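Local coordinates for purine nucleoside phosphorylase (PDB 6TK9), which catalyses the reversible phosphorolysis of purine nucleosides such as inosine and guanosine, releasing the free base and ribose 1-phosphate, at residues Y87-V92 with A137-G142; G181-F186 with S211-V216. All blocks are in the same frame, centred on the assembly; numbering follows the deposited sequence.

Interaction 1. Residues Y87-V92 with A137-G142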
loop_
_atom_site.group_PDB
_atom_site.type_symbol
_atom_site.label_atom_id
_atom_site.label_comp_id
_atom_site.label_asym_id
_atom_site.label_seq_id
_atom_site.Cartn_x
_atom_site.Cartn_y
_atom_site.Cartn_z
ATOM N N TYR A 87 -13.398 -30.832 -2.469
ATOM C CA TYR A 87 -13.186 -31.435 -1.128
ATOM C C TYR A 87 -13.194 -30.306 -0.087
ATOM O O TYR A 87 -12.636 -29.259 -0.366
ATOM C CB TYR A 87 -11.860 -32.202 -1.098
ATOM C CG TYR A 87 -11.811 -33.402 -2.008
ATOM C CD1 TYR A 87 -12.636 -34.497 -1.786
ATOM C CD2 TYR A 87 -10.941 -33.452 -3.083
ATOM C CE1 TYR A 87 -12.607 -35.607 -2.614
ATOM C CE2 TYR A 87 -10.907 -34.545 -3.927
ATOM C CZ TYR A 87 -11.740 -35.621 -3.689
ATOM O OH TYR A 87 -11.704 -36.708 -4.495
ATOM N N SER A 88 -13.770 -30.510 1.089
ATOM C CA SER A 88 -13.601 -29.549 2.199
ATOM C C SER A 88 -12.103 -29.415 2.536
ATOM O O SER A 88 -11.298 -30.314 2.134
ATOM C CB SER A 88 -14.425 -29.948 3.389
ATOM O OG SER A 88 -14.259 -31.318 3.703
ATOM N N ALA A 89 -11.729 -28.306 3.189
ATOM C CA ALA A 89 -10.378 -28.048 3.750
ATOM C C ALA A 89 -9.996 -29.201 4.684
ATOM O O ALA A 89 -8.856 -29.683 4.598
ATOM C CB ALA A 89 -10.347 -26.717 4.466
ATOM N N GLU A 90 -10.946 -29.679 5.485
ATOM C CA GLU A 90 -10.781 -30.880 6.343
ATOM C C GLU A 90 -10.499 -32.149 5.500
ATOM O O GLU A 90 -9.549 -32.891 5.826
ATOM C CB GLU A 90 -12.039 -31.010 7.195
ATOM C CG GLU A 90 -12.087 -32.283 8.006
ATOM C CD GLU A 90 -13.504 -32.711 8.304
ATOM O OE1 GLU A 90 -13.827 -32.803 9.493
ATOM O OE2 GLU A 90 -14.277 -32.928 7.340
ATOM N N GLU A 91 -11.281 -32.414 4.452
ATOM C CA GLU A 91 -11.122 -33.627 3.603
ATOM C C GLU A 91 -9.725 -33.609 2.977
ATOM O O GLU A 91 -9.099 -34.691 2.879
ATOM C CB GLU A 91 -12.219 -33.717 2.532
ATOM C CG GLU A 91 -13.557 -34.258 3.042
ATOM C CD GLU A 91 -14.645 -34.359 1.974
ATOM O OE1 GLU A 91 -14.829 -33.396 1.180
ATOM O OE2 GLU A 91 -15.305 -35.415 1.923
ATOM N N VAL A 92 -9.262 -32.417 2.583
ATOM C CA VAL A 92 -7.944 -32.161 1.926
ATOM C C VAL A 92 -6.802 -32.555 2.879
ATOM O O VAL A 92 -5.735 -32.970 2.383
ATOM C CB VAL A 92 -7.842 -30.689 1.448
ATOM C CG1 VAL A 92 -6.411 -30.215 1.280
ATOM C CG2 VAL A 92 -8.604 -30.444 0.145
ATOM N N ALA A 137 -11.236 -20.641 3.605
ATOM C CA ALA A 137 -11.522 -21.975 4.192
ATOM C C ALA A 137 -10.382 -22.381 5.133
ATOM O O ALA A 137 -9.221 -21.980 4.911
ATOM C CB ALA A 137 -11.740 -22.986 3.094
ATOM N N ASN A 138 -10.715 -23.117 6.183
ATOM C CA ASN A 138 -9.756 -23.501 7.235
ATOM C C ASN A 138 -10.076 -24.928 7.646
ATOM O O ASN A 138 -11.190 -25.264 8.016
ATOM C CB ASN A 138 -9.765 -22.510 8.393
ATOM C CG ASN A 138 -8.617 -22.778 9.341
ATOM O OD1 ASN A 138 -8.488 -23.889 9.867
ATOM N ND2 ASN A 138 -7.760 -21.788 9.534
ATOM N N PRO A 139 -9.089 -25.832 7.607
ATOM C CA PRO A 139 -9.389 -27.236 7.811
ATOM C C PRO A 139 -9.805 -27.494 9.263
ATOM O O PRO A 139 -10.418 -28.515 9.508
ATOM C CB PRO A 139 -8.070 -27.898 7.413
ATOM C CG PRO A 139 -7.038 -26.871 7.799
ATOM C CD PRO A 139 -7.664 -25.560 7.385
ATOM N N LEU A 140 -9.456 -26.599 10.188
ATOM C CA LEU A 140 -9.772 -26.805 11.630
ATOM C C LEU A 140 -11.201 -26.359 11.930
ATOM O O LEU A 140 -11.613 -26.525 13.072
ATOM C CB LEU A 140 -8.800 -26.018 12.507
ATOM C CG LEU A 140 -7.347 -26.421 12.345
ATOM C CD1 LEU A 140 -6.465 -25.688 13.345
ATOM C CD2 LEU A 140 -7.204 -27.928 12.479
ATOM N N ARG A 141 -11.890 -25.734 10.973
ATOM C CA ARG A 141 -13.262 -25.232 11.224
ATOM C C ARG A 141 -14.141 -26.444 11.528
ATOM O O ARG A 141 -14.205 -27.318 10.661
ATOM C CB ARG A 141 -13.843 -24.436 10.055
ATOM C CG ARG A 141 -15.322 -24.155 10.251
ATOM C CD ARG A 141 -15.860 -23.086 9.331
ATOM N NE ARG A 141 -17.261 -22.796 9.605
ATOM C CZ ARG A 141 -18.268 -23.110 8.798
ATOM N NH1 ARG A 141 -18.027 -23.692 7.636
ATOM N NH2 ARG A 141 -19.512 -22.804 9.133
ATOM N N GLY A 142 -14.800 -26.427 12.687
ATOM C CA GLY A 142 -15.628 -27.506 13.252
ATOM C C GLY A 142 -15.229 -27.766 14.701
ATOM O O GLY A 142 -14.507 -26.957 15.299
#

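Interaction 2. Residues G181-F186 with S211-V216. With PO4 (phosphate ion), chain G.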
loop_
_atom_site.group_PDB
_atom_site.type_symbol
_atom_site.label_atom_id
_atom_site.label_comp_id
_atom_site.label_asym_id
_atom_site.label_seq_id
_atom_site.Cartn_x
_atom_site.Cartn_y
_atom_site.Cartn_z
ATOM N N GLY A 181 10.263 -17.095 0.139
ATOM C CA GLY A 181 9.152 -16.142 0.276
ATOM C C GLY A 181 7.881 -16.728 0.845
ATOM O O GLY A 181 7.901 -17.850 1.426
ATOM N N VAL A 182 6.814 -15.944 0.677
ATOM C CA VAL A 182 5.462 -16.162 1.255
ATOM C C VAL A 182 4.615 -16.829 0.195
ATOM O O VAL A 182 4.553 -16.250 -0.923
ATOM C CB VAL A 182 4.831 -14.826 1.680
ATOM C CG1 VAL A 182 3.440 -15.015 2.268
ATOM C CG2 VAL A 182 5.743 -14.084 2.634
ATOM N N TYR A 183 3.983 -17.951 0.560
ATOM C CA TYR A 183 3.066 -18.725 -0.325
ATOM C C TYR A 183 1.620 -18.292 -0.079
ATOM O O TYR A 183 1.175 -18.429 1.062
ATOM C CB TYR A 183 3.212 -20.235 -0.091
ATOM C CG TYR A 183 2.359 -21.114 -0.978
ATOM C CD1 TYR A 183 1.076 -21.460 -0.607
ATOM C CD2 TYR A 183 2.846 -21.645 -2.161
ATOM C CE1 TYR A 183 0.297 -22.302 -1.380
ATOM C CE2 TYR A 183 2.076 -22.484 -2.955
ATOM C CZ TYR A 183 0.790 -22.816 -2.565
ATOM O OH TYR A 183 -0.008 -23.624 -3.342
ATOM N N ALA A 184 0.918 -17.829 -1.117
ATOM C CA ALA A 184 -0.528 -17.489 -1.090
ATOM C C ALA A 184 -1.362 -18.632 -1.688
ATOM O O ALA A 184 -1.195 -18.975 -2.912
ATOM C CB ALA A 184 -0.772 -16.204 -1.847
ATOM N N TRP A 185 -2.250 -19.181 -0.865
ATOM C CA TRP A 185 -3.324 -20.141 -1.243
ATOM C C TRP A 185 -4.459 -19.400 -1.951
ATOM O O TRP A 185 -5.243 -18.761 -1.275
ATOM C CB TRP A 185 -3.834 -20.882 0.009
ATOM C CG TRP A 185 -4.918 -21.884 -0.229
ATOM C CD1 TRP A 185 -5.242 -22.487 -1.409
ATOM C CD2 TRP A 185 -5.766 -22.472 0.763
ATOM N NE1 TRP A 185 -6.260 -23.378 -1.222
ATOM C CE2 TRP A 185 -6.604 -23.389 0.094
ATOM C CE3 TRP A 185 -5.925 -22.287 2.137
ATOM C CZ2 TRP A 185 -7.590 -24.112 0.748
ATOM C CZ3 TRP A 185 -6.905 -22.993 2.787
ATOM C CH2 TRP A 185 -7.719 -23.897 2.101
ATOM N N PHE A 186 -4.505 -19.472 -3.276
ATOM C CA PHE A 186 -5.602 -18.971 -4.144
ATOM C C PHE A 186 -6.511 -20.157 -4.430
ATOM O O PHE A 186 -5.973 -21.211 -4.766
ATOM C CB PHE A 186 -5.028 -18.388 -5.436
ATOM C CG PHE A 186 -6.039 -17.769 -6.362
ATOM C CD1 PHE A 186 -6.594 -16.528 -6.077
ATOM C CD2 PHE A 186 -6.431 -18.416 -7.519
ATOM C CE1 PHE A 186 -7.513 -15.944 -6.936
ATOM C CE2 PHE A 186 -7.362 -17.835 -8.369
ATOM C CZ PHE A 186 -7.893 -16.589 -8.086
ATOM N N SER A 211 -2.796 -25.091 -3.170
ATOM C CA SER A 211 -2.602 -26.228 -2.228
ATOM C C SER A 211 -1.839 -25.801 -0.965
ATOM O O SER A 211 -1.557 -24.620 -0.839
ATOM C CB SER A 211 -1.833 -27.287 -2.937
ATOM O OG SER A 211 -0.464 -26.910 -3.039
ATOM N N THR A 212 -1.484 -26.758 -0.086
ATOM C CA THR A 212 -0.377 -26.693 0.922
ATOM C C THR A 212 -0.808 -26.031 2.230
ATOM O O THR A 212 -0.496 -26.576 3.306
ATOM C CB THR A 212 0.822 -25.887 0.416
ATOM O OG1 THR A 212 1.186 -26.441 -0.847
ATOM C CG2 THR A 212 2.002 -25.900 1.366
ATOM N N VAL A 213 -1.435 -24.856 2.158
ATOM C CA VAL A 213 -1.786 -24.063 3.376
ATOM C C VAL A 213 -2.681 -24.904 4.288
ATOM O O VAL A 213 -2.423 -24.977 5.478
ATOM C CB VAL A 213 -2.381 -22.700 2.990
ATOM C CG1 VAL A 213 -3.007 -21.977 4.168
ATOM C CG2 VAL A 213 -1.321 -21.831 2.333
ATOM N N PRO A 214 -3.730 -25.606 3.808
ATOM C CA PRO A 214 -4.562 -26.386 4.721
ATOM C C PRO A 214 -3.715 -27.469 5.404
ATOM O O PRO A 214 -3.893 -27.689 6.577
ATOM C CB PRO A 214 -5.703 -26.958 3.860
ATOM C CG PRO A 214 -5.345 -26.650 2.411
ATOM C CD PRO A 214 -4.217 -25.640 2.417
ATOM N N GLU A 215 -2.816 -28.100 4.646
ATOM C CA GLU A 215 -1.842 -29.112 5.138
ATOM C C GLU A 215 -0.985 -28.455 6.225
ATOM O O GLU A 215 -0.900 -29.030 7.344
ATOM C CB GLU A 215 -1.029 -29.705 3.972
ATOM C CG GLU A 215 -1.869 -30.573 3.046
ATOM C CD GLU A 215 -1.561 -30.494 1.560
ATOM O OE1 GLU A 215 -0.545 -31.063 1.147
ATOM O OE2 GLU A 215 -2.350 -29.889 0.810
ATOM N N VAL A 216 -0.404 -27.284 5.947
ATOM C CA VAL A 216 0.465 -26.581 6.934
ATOM C C VAL A 216 -0.305 -26.339 8.237
ATOM O O VAL A 216 0.262 -26.604 9.284
ATOM C CB VAL A 216 1.015 -25.264 6.389
ATOM C CG1 VAL A 216 1.798 -24.550 7.486
ATOM C CG2 VAL A 216 1.874 -25.483 5.151
HETATM P P PO4 G . 0.038 -28.501 -6.509
HETATM O O1 PO4 G . -0.822 -29.638 -5.936
HETATM O O2 PO4 G . -0.563 -28.004 -7.820
HETATM O O3 PO4 G . 1.453 -28.974 -6.777
HETATM O O4 PO4 G . 0.099 -27.383 -5.473
#

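Interaction 1. Residues Y87-V92 with A137-G142
The methyl group of Ala89 lies over the peptide joining Asn138 to Pro139, with its CB 3.5 Å from Pro139 N. It belongs to a short, weakly bonded helical turn that opens with a capping box: Ser88 OG accepts from Glu91 N at 3.3 Å, and Glu91 OE1, through its anti lone pair, takes Ser88 N. The facing loop is a type I beta turn from Asn138 to Arg141 and begins as an Asx turn, so a capped helix start leans on a folded loop corner by van der Waals contact. Pro139 does most of the touching on the loop side: its CB reaches Ala89 O at 3.4 Å and Ala89 CB at 3.9 Å. Ala137 CB closes the other end of the patch, 4.2 Å from Ala89 CB. Glu90 meets Pro139 through its backbone N and its CB, while the carboxylate leads off from the loop, CG being anti to the backbone N (chi1 173°). The loop also faces another chain: Arg141 bonds to the Tyr83 and Tyr87 carbonyls of the second subunit, and Asn138 ND2 to Ser190 OG there. Asn138 OD1 stays within its own turn and accepts Leu140 N at 2.9 Å, in the carbonyl plane.

Interaction 2. Residues G181-F186 with S211-V216
Trp185 lays one face of its indole against Pro214 in the first turn of helix 213-222, a CH-pi contact in which Pro214 CD stands 3.7 Å from the six-membered ring centroid and only 7° off the normal. This is the tight apolar half of a strand-to-helix contact in the phosphorylase fold. With CG anti to the backbone N (chi1 -180°), the indole also meets Val213, whose CG1 comes within 3.6 Å of Trp185 CE3. Val213 CG2 fills the angle between the two aromatic residues, reaching the Tyr183 ring at its edge. Were Trp185 an alanine, the Pro214 ring would probably lose its aromatic partner and a gap would open beside Val213. Toward the phosphate the packing gives way to a looser polar half, where Tyr183 OH and Thr212 OG1 are 3.9 Å apart. Tyr183 OH donates to Ser211 O at 3.1 Å from 50° above the carbonyl plane. The ion, probably from the crystallisation liquor, is also bound by Ser29, Arg80, His82 and Ala112, consistent with the co-substrate phosphate site of this family. Two successive hydroxyls lead to it: Thr212 OG1 donates to Ser211 OG at 2.8 Å, and Ser211 OG to PO4 O4 at 2.5 Å.

From the N terminus, the chain first reaches 87-92, runs through helix 94-102 and strands 106-115 and 124-133, and returns at 137-142, where interaction 1 closes a loop of 44 intervening residues. Interaction 2 opens only later: strand 179-185 leads through helix 194-202 to the parallel strand 207-209, a beta-alpha-beta crossover, and 211-216 then folds back on its starting strand. The two loops follow in series, neither nested nor crossed. In space they meet on helix 213-222, where Pro214 touches both Val92 and Pro139, while Ala137 O abuts Trp185 CZ3. Thus the central sheet, the phosphate-binding loop that leads into helix 213-222 and the subunit-facing loop form one continuous packed region.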